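Local coordinates for uncharacterized protein (Staphylococcus aureus subsp. aureus, PDB 3QFK) that is of unknown function but, as a putative 5'-nucleotidase of the calcineurin-like phosphoesterase family, carries a zinc and manganese pair in its N-terminal part, at residues D27-I32 with N70-Q75; T344-Y349 with M515-V520; F432-Y437 with V521-E526. All coordinates share one frame; numbering follows the deposited sequence.

Contact 1: D27-I32 with N70-Q75; sequences DVHGYI and NGDFLQ. With ZN (zinc ion), chain B; MN (manganese (II) ion), chain C.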
loop_
_atom_site.group_PDB
_atom_site.type_symbol
_atom_site.label_atom_id
_atom_site.label_comp_id
_atom_site.label_asym_id
_atom_site.label_seq_id
_atom_site.Cartn_x
_atom_site.Cartn_y
_atom_site.Cartn_z
ATOM N N ASP A 27 6.174 3.459 -5.563
ATOM C CA ASP A 27 4.998 3.698 -4.771
ATOM C C ASP A 27 4.461 5.132 -4.882
ATOM O O ASP A 27 4.139 5.775 -3.878
ATOM C CB ASP A 27 5.280 3.334 -3.317
ATOM C CG ASP A 27 5.639 1.883 -3.140
ATOM O OD1 ASP A 27 4.728 1.095 -2.850
ATOM O OD2 ASP A 27 6.819 1.505 -3.308
ATOM N N VAL A 28 4.395 5.623 -6.115
ATOM C CA VAL A 28 3.865 6.935 -6.403
ATOM C C VAL A 28 2.401 7.007 -6.028
ATOM O O VAL A 28 1.912 8.051 -5.571
ATOM C CB VAL A 28 4.101 7.309 -7.866
ATOM C CG1 VAL A 28 3.446 8.642 -8.175
ATOM C CG2 VAL A 28 5.600 7.345 -8.108
ATOM N N HIS A 29 1.703 5.892 -6.222
ATOM C CA HIS A 29 0.318 5.751 -5.801
ATOM C C HIS A 29 -0.692 6.761 -6.377
ATOM O O HIS A 29 -1.675 7.098 -5.730
ATOM C CB HIS A 29 0.237 5.725 -4.251
ATOM C CG HIS A 29 0.563 4.388 -3.644
ATOM N ND1 HIS A 29 -0.251 3.285 -3.812
ATOM C CD2 HIS A 29 1.593 3.980 -2.864
ATOM C CE1 HIS A 29 0.276 2.251 -3.178
ATOM N NE2 HIS A 29 1.397 2.640 -2.598
ATOM N N GLY A 30 -0.447 7.232 -7.595
ATOM C CA GLY A 30 -1.330 8.198 -8.238
ATOM C C GLY A 30 -1.197 9.612 -7.666
ATOM O O GLY A 30 -2.075 10.470 -7.884
ATOM N N TYR A 31 -0.160 9.848 -6.868
ATOM C CA TYR A 31 0.111 11.197 -6.399
ATOM C C TYR A 31 0.963 11.890 -7.491
ATOM O O TYR A 31 2.204 11.873 -7.460
ATOM C CB TYR A 31 0.784 11.210 -5.044
ATOM C CG TYR A 31 -0.187 10.802 -3.950
ATOM C CD1 TYR A 31 -1.001 11.755 -3.325
ATOM C CD2 TYR A 31 -0.371 9.467 -3.614
ATOM C CE1 TYR A 31 -1.940 11.386 -2.335
ATOM C CE2 TYR A 31 -1.330 9.084 -2.599
ATOM C CZ TYR A 31 -2.095 10.050 -1.995
ATOM O OH TYR A 31 -3.021 9.704 -1.031
ATOM N N ILE A 32 0.262 12.461 -8.458
ATOM C CA ILE A 32 0.870 13.183 -9.604
ATOM C C ILE A 32 1.095 14.659 -9.266
ATOM O O ILE A 32 2.193 15.197 -9.419
ATOM C CB ILE A 32 -0.046 13.091 -10.823
ATOM C CG1 ILE A 32 -0.343 11.622 -11.181
ATOM C CG2 ILE A 32 0.570 13.828 -12.008
ATOM C CD1 ILE A 32 0.887 10.788 -11.414
ATOM N N ASN A 70 8.901 1.706 -9.899
ATOM C CA ASN A 70 8.947 0.393 -9.244
ATOM C C ASN A 70 7.658 -0.134 -8.606
ATOM O O ASN A 70 7.699 -0.839 -7.583
ATOM C CB ASN A 70 10.111 0.384 -8.243
ATOM C CG ASN A 70 10.480 -1.017 -7.767
ATOM O OD1 ASN A 70 10.476 -1.987 -8.546
ATOM N ND2 ASN A 70 10.822 -1.129 -6.480
ATOM N N GLY A 71 6.511 0.168 -9.208
ATOM C CA GLY A 71 5.235 -0.395 -8.745
ATOM C C GLY A 71 4.374 0.437 -7.811
ATOM O O GLY A 71 4.833 1.409 -7.227
ATOM N N ASP A 72 3.130 -0.001 -7.644
ATOM C CA ASP A 72 2.138 0.722 -6.849
ATOM C C ASP A 72 1.916 2.117 -7.446
ATOM O O ASP A 72 1.994 3.121 -6.746
ATOM C CB ASP A 72 2.508 0.758 -5.367
ATOM C CG ASP A 72 2.038 -0.474 -4.636
ATOM O OD1 ASP A 72 1.556 -1.409 -5.304
ATOM O OD2 ASP A 72 2.097 -0.502 -3.407
ATOM N N PHE A 73 1.632 2.144 -8.751
ATOM C CA PHE A 73 1.408 3.382 -9.481
ATOM C C PHE A 73 -0.052 3.593 -9.901
ATOM O O PHE A 73 -0.453 4.708 -10.241
ATOM C CB PHE A 73 2.299 3.413 -10.757
ATOM C CG PHE A 73 1.938 2.363 -11.797
ATOM C CD1 PHE A 73 0.945 2.611 -12.743
ATOM C CD2 PHE A 73 2.571 1.138 -11.816
ATOM C CE1 PHE A 73 0.604 1.642 -13.703
ATOM C CE2 PHE A 73 2.249 0.170 -12.782
ATOM C CZ PHE A 73 1.248 0.428 -13.711
ATOM N N LEU A 74 -0.856 2.540 -9.850
ATOM C CA LEU A 74 -2.216 2.597 -10.384
ATOM C C LEU A 74 -3.349 2.889 -9.402
ATOM O O LEU A 74 -4.454 3.157 -9.829
ATOM C CB LEU A 74 -2.479 1.258 -11.106
ATOM C CG LEU A 74 -3.660 1.057 -12.037
ATOM C CD1 LEU A 74 -3.672 2.089 -13.145
ATOM C CD2 LEU A 74 -3.603 -0.370 -12.639
ATOM N N GLN A 75 -3.058 2.861 -8.105
ATOM C CA GLN A 75 -4.039 3.078 -7.058
ATOM C C GLN A 75 -3.425 3.785 -5.852
ATOM O O GLN A 75 -2.234 3.659 -5.588
ATOM C CB GLN A 75 -4.585 1.704 -6.590
ATOM C CG GLN A 75 -5.628 1.727 -5.441
ATOM C CD GLN A 75 -5.031 1.882 -4.044
ATOM O OE1 GLN A 75 -3.856 1.623 -3.826
ATOM N NE2 GLN A 75 -5.854 2.281 -3.095
HETATM ZN ZN ZN B . 2.784 0.997 -1.823
HETATM MN MN MN C . 3.188 -2.403 -2.429
HETATM O O HOH W 1 4.979 4.047 -8.455
HETATM O O HOH W 2 1.201 6.758 -9.916
HETATM O O HOH W 3 0.930 0.456 -0.378
HETATM O O HOH W 4 3.255 -0.883 -0.478
#

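Contact 2: T344-Y349 with M515-V520; sequences TNFMNY and MRIPQV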
loop_
_atom_site.group_PDB
_atom_site.type_symbol
_atom_site.label_atom_id
_atom_site.label_comp_id
_atom_site.label_asym_id
_atom_site.label_seq_id
_atom_site.Cartn_x
_atom_site.Cartn_y
_atom_site.Cartn_z
ATOM N N THR A 344 -16.019 6.188 14.953
ATOM C CA THR A 344 -15.829 4.735 14.829
ATOM C C THR A 344 -17.140 3.981 15.178
ATOM O O THR A 344 -17.412 2.905 14.643
ATOM C CB THR A 344 -14.682 4.222 15.715
ATOM O OG1 THR A 344 -14.987 4.445 17.100
ATOM C CG2 THR A 344 -13.402 4.928 15.369
ATOM N N ASN A 345 -17.940 4.549 16.071
ATOM C CA ASN A 345 -19.239 3.962 16.398
ATOM C C ASN A 345 -20.153 4.056 15.169
ATOM O O ASN A 345 -20.890 3.123 14.851
ATOM C CB ASN A 345 -19.891 4.666 17.587
ATOM C CG ASN A 345 -21.187 4.031 17.972
ATOM O OD1 ASN A 345 -21.218 2.872 18.380
ATOM N ND2 ASN A 345 -22.280 4.773 17.833
ATOM N N PHE A 346 -20.080 5.195 14.489
ATOM C CA PHE A 346 -20.833 5.458 13.255
ATOM C C PHE A 346 -20.481 4.496 12.101
ATOM O O PHE A 346 -21.376 3.942 11.450
ATOM C CB PHE A 346 -20.603 6.911 12.819
ATOM C CG PHE A 346 -20.875 7.161 11.370
ATOM C CD1 PHE A 346 -22.166 7.297 10.907
ATOM C CD2 PHE A 346 -19.832 7.271 10.471
ATOM C CE1 PHE A 346 -22.418 7.518 9.568
ATOM C CE2 PHE A 346 -20.075 7.495 9.132
ATOM C CZ PHE A 346 -21.377 7.625 8.682
HETATM N N MSE A 347 -19.191 4.337 11.813
HETATM C CA MSE A 347 -18.761 3.411 10.745
HETATM C C MSE A 347 -19.186 1.977 11.034
HETATM O O MSE A 347 -19.658 1.283 10.132
HETATM C CB MSE A 347 -17.256 3.463 10.516
HETATM C CG MSE A 347 -16.808 4.715 9.745
HETATM SE SE MSE A 347 -14.929 4.558 9.270
HETATM C CE MSE A 347 -14.120 4.472 11.052
ATOM N N ASN A 348 -19.025 1.541 12.285
ATOM C CA ASN A 348 -19.454 0.192 12.680
ATOM C C ASN A 348 -20.973 0.011 12.563
ATOM O O ASN A 348 -21.444 -1.007 12.044
ATOM C CB ASN A 348 -18.922 -0.194 14.077
ATOM C CG ASN A 348 -17.520 -0.827 14.020
ATOM O OD1 ASN A 348 -17.338 -1.866 13.406
ATOM N ND2 ASN A 348 -16.549 -0.219 14.670
ATOM N N TYR A 349 -21.737 1.009 12.991
ATOM C CA TYR A 349 -23.179 0.936 12.865
ATOM C C TYR A 349 -23.566 0.814 11.392
ATOM O O TYR A 349 -24.404 0.001 11.029
ATOM C CB TYR A 349 -23.868 2.146 13.499
ATOM C CG TYR A 349 -25.378 2.034 13.477
ATOM C CD1 TYR A 349 -26.031 1.118 14.291
ATOM C CD2 TYR A 349 -26.145 2.854 12.667
ATOM C CE1 TYR A 349 -27.403 1.007 14.282
ATOM C CE2 TYR A 349 -27.525 2.759 12.655
ATOM C CZ TYR A 349 -28.147 1.834 13.467
ATOM O OH TYR A 349 -29.512 1.732 13.464
HETATM N N MSE A 515 -29.655 10.936 11.818
HETATM C CA MSE A 515 -28.407 10.431 12.400
HETATM C C MSE A 515 -28.549 9.986 13.865
HETATM O O MSE A 515 -27.744 10.359 14.727
HETATM C CB MSE A 515 -27.280 11.465 12.239
HETATM C CG MSE A 515 -26.930 11.765 10.781
HETATM SE SE MSE A 515 -26.196 10.198 9.821
HETATM C CE MSE A 515 -24.548 9.969 10.864
ATOM N N ARG A 516 -29.586 9.195 14.134
ATOM C CA ARG A 516 -29.804 8.629 15.464
ATOM C C ARG A 516 -29.017 7.325 15.490
ATOM O O ARG A 516 -29.505 6.270 15.100
ATOM C CB ARG A 516 -31.287 8.416 15.732
ATOM C CG ARG A 516 -32.036 9.727 15.824
ATOM C CD ARG A 516 -33.521 9.541 15.902
ATOM N NE ARG A 516 -34.194 10.835 16.021
ATOM C CZ ARG A 516 -35.510 11.011 15.975
ATOM N NH1 ARG A 516 -36.324 9.977 15.793
ATOM N NH2 ARG A 516 -36.016 12.236 16.095
ATOM N N ILE A 517 -27.779 7.418 15.943
ATOM C CA ILE A 517 -26.888 6.279 15.938
ATOM C C ILE A 517 -26.780 5.631 17.306
ATOM O O ILE A 517 -26.273 6.244 18.227
ATOM C CB ILE A 517 -25.501 6.722 15.482
ATOM C CG1 ILE A 517 -25.608 7.460 14.138
ATOM C CG2 ILE A 517 -24.582 5.522 15.363
ATOM C CD1 ILE A 517 -24.347 8.205 13.761
ATOM N N PRO A 518 -27.257 4.381 17.441
ATOM C CA PRO A 518 -27.133 3.701 18.722
ATOM C C PRO A 518 -25.680 3.357 19.003
ATOM O O PRO A 518 -24.863 3.301 18.076
ATOM C CB PRO A 518 -27.962 2.426 18.526
ATOM C CG PRO A 518 -27.898 2.166 17.116
ATOM C CD PRO A 518 -27.906 3.518 16.446
ATOM N N GLN A 519 -25.358 3.127 20.271
ATOM C CA GLN A 519 -23.984 2.829 20.642
ATOM C C GLN A 519 -23.683 1.352 20.392
ATOM O O GLN A 519 -24.226 0.490 21.062
ATOM C CB GLN A 519 -23.731 3.196 22.112
ATOM C CG GLN A 519 -22.248 3.252 22.488
ATOM C CD GLN A 519 -21.501 4.341 21.726
ATOM O OE1 GLN A 519 -22.082 5.370 21.372
ATOM N NE2 GLN A 519 -20.205 4.122 21.473
ATOM N N VAL A 520 -22.842 1.062 19.406
ATOM C CA VAL A 520 -22.468 -0.332 19.116
ATOM C C VAL A 520 -20.999 -0.643 19.451
ATOM O O VAL A 520 -20.619 -1.797 19.510
ATOM C CB VAL A 520 -22.816 -0.737 17.668
ATOM C CG1 VAL A 520 -24.338 -0.656 17.454
ATOM C CG2 VAL A 520 -22.050 0.135 16.618
#

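Contact 3: F432-Y437 with V521-E526; sequences FNYDIY and VDFKVE. With AKG (2-oxoglutaric acid), chain D.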
loop_
_atom_site.group_PDB
_atom_site.type_symbol
_atom_site.label_atom_id
_atom_site.label_comp_id
_atom_site.label_asym_id
_atom_site.label_seq_id
_atom_site.Cartn_x
_atom_site.Cartn_y
_atom_site.Cartn_z
ATOM N N PHE A 432 -3.894 0.495 9.714
ATOM C CA PHE A 432 -4.961 -0.191 9.002
ATOM C C PHE A 432 -5.129 -1.630 9.496
ATOM O O PHE A 432 -6.106 -2.289 9.148
ATOM C CB PHE A 432 -4.737 -0.166 7.465
ATOM C CG PHE A 432 -3.403 -0.701 7.026
ATOM C CD1 PHE A 432 -3.181 -2.060 6.937
ATOM C CD2 PHE A 432 -2.374 0.157 6.661
ATOM C CE1 PHE A 432 -1.952 -2.551 6.528
ATOM C CE2 PHE A 432 -1.138 -0.324 6.262
ATOM C CZ PHE A 432 -0.925 -1.678 6.193
ATOM N N ASN A 433 -4.175 -2.125 10.285
ATOM C CA ASN A 433 -4.279 -3.478 10.833
ATOM C C ASN A 433 -4.797 -3.555 12.269
ATOM O O ASN A 433 -4.743 -4.611 12.881
ATOM C CB ASN A 433 -2.982 -4.279 10.634
ATOM C CG ASN A 433 -2.819 -4.756 9.198
ATOM O OD1 ASN A 433 -3.811 -5.028 8.486
ATOM N ND2 ASN A 433 -1.584 -4.878 8.768
ATOM N N TYR A 434 -5.302 -2.441 12.801
ATOM C CA TYR A 434 -5.951 -2.436 14.101
ATOM C C TYR A 434 -7.437 -2.229 13.848
ATOM O O TYR A 434 -7.842 -1.219 13.279
ATOM C CB TYR A 434 -5.438 -1.327 15.005
ATOM C CG TYR A 434 -6.265 -1.178 16.257
ATOM C CD1 TYR A 434 -6.271 -2.160 17.233
ATOM C CD2 TYR A 434 -7.040 -0.050 16.466
ATOM C CE1 TYR A 434 -7.022 -2.031 18.358
ATOM C CE2 TYR A 434 -7.777 0.102 17.590
ATOM C CZ TYR A 434 -7.761 -0.882 18.544
ATOM O OH TYR A 434 -8.496 -0.717 19.673
ATOM N N ASP A 435 -8.246 -3.190 14.259
ATOM C CA ASP A 435 -9.683 -3.113 14.061
ATOM C C ASP A 435 -10.392 -2.776 15.372
ATOM O O ASP A 435 -9.992 -3.216 16.450
ATOM C CB ASP A 435 -10.224 -4.459 13.559
ATOM C CG ASP A 435 -9.951 -4.701 12.076
ATOM O OD1 ASP A 435 -9.578 -3.759 11.357
ATOM O OD2 ASP A 435 -10.104 -5.853 11.634
ATOM N N ILE A 436 -11.444 -1.986 15.237
ATOM C CA ILE A 436 -12.320 -1.603 16.313
ATOM C C ILE A 436 -13.573 -2.371 15.998
ATOM O O ILE A 436 -14.096 -2.264 14.877
ATOM C CB ILE A 436 -12.593 -0.096 16.279
ATOM C CG1 ILE A 436 -11.270 0.648 16.511
ATOM C CG2 ILE A 436 -13.654 0.282 17.337
ATOM C CD1 ILE A 436 -11.333 2.122 16.275
ATOM N N TYR A 437 -14.066 -3.139 16.969
ATOM C CA TYR A 437 -15.243 -3.971 16.784
ATOM C C TYR A 437 -16.520 -3.385 17.377
ATOM O O TYR A 437 -16.512 -2.801 18.464
ATOM C CB TYR A 437 -15.022 -5.366 17.386
ATOM C CG TYR A 437 -13.812 -6.072 16.828
ATOM C CD1 TYR A 437 -13.934 -7.071 15.842
ATOM C CD2 TYR A 437 -12.522 -5.713 17.257
ATOM C CE1 TYR A 437 -12.800 -7.703 15.314
ATOM C CE2 TYR A 437 -11.402 -6.342 16.757
ATOM C CZ TYR A 437 -11.532 -7.327 15.787
ATOM O OH TYR A 437 -10.380 -7.910 15.290
ATOM N N VAL A 521 -20.195 0.389 19.688
ATOM C CA VAL A 521 -18.786 0.233 20.038
ATOM C C VAL A 521 -18.716 0.489 21.532
ATOM O O VAL A 521 -19.116 1.553 22.007
ATOM C CB VAL A 521 -17.887 1.212 19.270
ATOM C CG1 VAL A 521 -16.439 1.099 19.727
ATOM C CG2 VAL A 521 -17.969 0.956 17.777
ATOM N N ASP A 522 -18.219 -0.499 22.264
ATOM C CA ASP A 522 -18.183 -0.461 23.720
ATOM C C ASP A 522 -17.038 -1.344 24.174
ATOM O O ASP A 522 -17.165 -2.556 24.217
ATOM C CB ASP A 522 -19.515 -0.989 24.250
ATOM C CG ASP A 522 -19.576 -1.038 25.770
ATOM O OD1 ASP A 522 -18.691 -0.455 26.443
ATOM O OD2 ASP A 522 -20.521 -1.657 26.287
ATOM N N PHE A 523 -15.904 -0.731 24.463
ATOM C CA PHE A 523 -14.722 -1.469 24.840
ATOM C C PHE A 523 -13.782 -0.557 25.575
ATOM O O PHE A 523 -13.998 0.642 25.627
ATOM C CB PHE A 523 -13.998 -2.011 23.586
ATOM C CG PHE A 523 -13.285 -0.953 22.763
ATOM C CD1 PHE A 523 -11.920 -0.755 22.900
ATOM C CD2 PHE A 523 -13.974 -0.178 21.842
ATOM C CE1 PHE A 523 -11.255 0.233 22.136
ATOM C CE2 PHE A 523 -13.318 0.800 21.073
ATOM C CZ PHE A 523 -11.961 1.001 21.229
ATOM N N LYS A 524 -12.732 -1.129 26.136
ATOM C CA LYS A 524 -11.760 -0.332 26.820
ATOM C C LYS A 524 -10.429 -1.000 26.742
ATOM O O LYS A 524 -10.336 -2.226 26.607
ATOM C CB LYS A 524 -12.158 -0.038 28.290
ATOM C CG LYS A 524 -12.472 -1.226 29.139
ATOM C CD LYS A 524 -12.588 -0.787 30.605
ATOM C CE LYS A 524 -13.126 -1.871 31.486
ATOM N NZ LYS A 524 -14.574 -2.119 31.221
ATOM N N VAL A 525 -9.396 -0.167 26.788
ATOM C CA VAL A 525 -8.032 -0.615 26.698
ATOM C C VAL A 525 -7.297 -0.089 27.906
ATOM O O VAL A 525 -7.368 1.088 28.210
ATOM C CB VAL A 525 -7.342 -0.085 25.410
ATOM C CG1 VAL A 525 -5.893 -0.578 25.324
ATOM C CG2 VAL A 525 -8.114 -0.495 24.184
ATOM N N GLU A 526 -6.602 -0.967 28.604
ATOM C CA GLU A 526 -5.846 -0.584 29.778
ATOM C C GLU A 526 -4.693 -1.558 29.990
ATOM O O GLU A 526 -4.569 -2.520 29.264
ATOM C CB GLU A 526 -6.767 -0.598 30.997
ATOM C CG GLU A 526 -7.583 -1.888 31.159
ATOM C CD GLU A 526 -8.444 -1.914 32.441
ATOM O OE1 GLU A 526 -7.946 -1.539 33.537
ATOM O OE2 GLU A 526 -9.607 -2.379 32.362
HETATM C C1 AKG D . -2.042 -1.142 2.222
HETATM O O1 AKG D . -1.906 0.005 2.694
HETATM O O2 AKG D . -1.095 -1.716 1.646
HETATM C C2 AKG D . -3.330 -1.844 2.328
HETATM O O5 AKG D . -3.525 -2.794 1.591
HETATM C C3 AKG D . -4.405 -1.402 3.308
HETATM C C4 AKG D . -5.247 -2.568 3.842
HETATM C C5 AKG D . -6.722 -2.356 3.583
HETATM O O3 AKG D . -7.515 -2.291 4.547
HETATM O O4 AKG D . -7.109 -2.264 2.404
HETATM O O HOH W 5 -16.945 -2.705 21.020
#

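Contact 1: D27-I32 with N70-Q75
Asp27, His29 and Asp72 converge on one zinc ion, and the metal bonds dominate this contact. Asp27 OD1 lies 2.2 Å from the zinc and His29 NE2 2.3 Å, while Asp72 OD2 bridges zinc and manganese, the latter at 2.4 Å. The two carboxylates point the same way, planes 88° apart; their close oxygens, Asp27 OD1 and Asp72 OD2, meet because both bind the zinc. Polar partners outside are His247 for Asp27 and His110 for Asp72. Water 4 is a second bridge, and His249 completes the zinc site; Asn109, His207 and His247 complete that of manganese.

Direct hydrogen bonds hold the two loops behind the metals. The backbone N of Asp27 gives to Gly71 O, and that of His29 to Asp72 O at 2.8 Å. The imidazole is fixed at its far nitrogen: His29 ND1 donates to Gln75 O at 2.7 Å, the acceptor lying 7° out of the ring plane, which sets the ring's rotation and leaves NE2 turned to the zinc. Two waters add bridges, from Val28 N to Gly71 O and from Gly30 N to Phe73 O.

Packing is slight: Asp72 CB sits over a face of the His29 ring in a CH-pi contact, 3.8 Å from its centroid. Loops following the parallel strands 19-25 and 64-69, presenting Asp-x-His and Gly-Asp to two metals, are the hallmark of the calcineurin-like dinuclear site.

Contact 2: T344-Y349 with M515-V520
Asn345 and Tyr349, one helical turn apart, both place CG opposite the backbone N (chi1 -177° and -175°), which extends their side chains away from helix 342-355 toward the loop 515-520. This is helix-to-loop packing in the C-terminal part of the protein, where the connection from helix 501-511 to strand 522-526 runs along helix 342-355, and a single asparagine amide supplies the polar part.

That amide reads the loop backbone at two places. Val520 N donates to Asn345 OD1 at 2.6 Å, in the carbonyl plane and on a lone pair. Asn345 ND2 in turn gives a straighter bond to Pro518 O at 3.0 Å; the acceptor is near the plane of the amide, although the donor stands above the carbonyl plane of the proline. Val521 N is a further donor to OD1, so the amide can hardly flip without losing its bonds. The Gln519 amide stacks on that of Asn345, their planes 11° apart, while its NE2 bonds to Val521 O.

Apolar groups pack along the same helix face. Pro518 CD lies over a face of the Tyr349 ring, 3.5 Å from its centroid, in a CH-pi contact, and Val520 CG1 meets that ring at its edge. Ile517 divides its branches: CG2 turns to Tyr349 CB, whereas CD1 comes to the edge of Phe346. The selenomethionine Met515, bent at chi2 and chi3, swings its terminal methyl back to the same phenylalanine, beside Leu505 and Leu509 of helix 501-511. There Met515 CE stands 3.5 Å from Phe346 CE1, meeting the ring obliquely.

Contact 3: F432-Y437 with V521-E526
Phe523 is the ring at the centre of this contact, and neither of its partners from 432-437 lies squarely over a face or at an edge. Tyr434 OH and Ile436 CG2 both approach obliquely, at different ring carbons: the hydroxyl comes 3.8 Å from Phe523 CE1. Near the ring plane, the edges are occupied by Val521 CG1 and Val525 CG2 of its own segment, two residues before and after. The side chains of Tyr434 and Phe523 arrive from opposite directions; the phenol's polar need is met by Arg337 O, to which its OH is hydrogen-bonded.

Ile436 makes the aliphatic part of the junction. With CG1 beside the backbone N (chi1 -63°), CG2 is the branch anti to that N, and it touches Val521 CG1 at 3.8 Å and the Phe523 ring on the CE2 side. In both pairs the side chains cross at about a right angle. Pro340 also packs on Val521 and Phe523.

A water links the backbones, which are not paired directly here: it accepts from Asp522 N at 2.8 Å and lies 2.6 Å from Tyr437 O, to which it can donate, though other acceptors compete for its protons. Further off, Phe432 presents a ring face to 2-oxoglutaric acid: C3 of the ligand stands 3.8 Å above the ring plane, offset toward the rim, and O1 lies over that same ring.

Strand 435-438 is an edge strand of a five-stranded mixed sheet, and 522-526 one of a three-stranded sheet. The contact is thus a side-chain junction between two sheets in the C-terminal part of the protein; the segment 432-437 begins with Phe432 in the 2-oxoglutaric acid pocket.

In the fold
From the N terminus, contact 1 comes first and closes a short loop of 37 residues, joining the ends of neighbouring parallel strands at the metals. The chain then runs on to helix 342-355, where contact 2 opens; its partner follows 165 residues later. Contact 3 opens within that interval, at 432-437, and closes after it, so contacts 2 and 3 cross. Their later segments adjoin, 515-520 running straight into 521-526, and the final stretch is thereby tied first to the helix and then to a sheet edge. The two contacts also touch through Asn348 and Ile436. Contact 1 stands apart, about 10 Å from contact 3 between nearest atoms, with 2-oxoglutaric acid lying between the two parts.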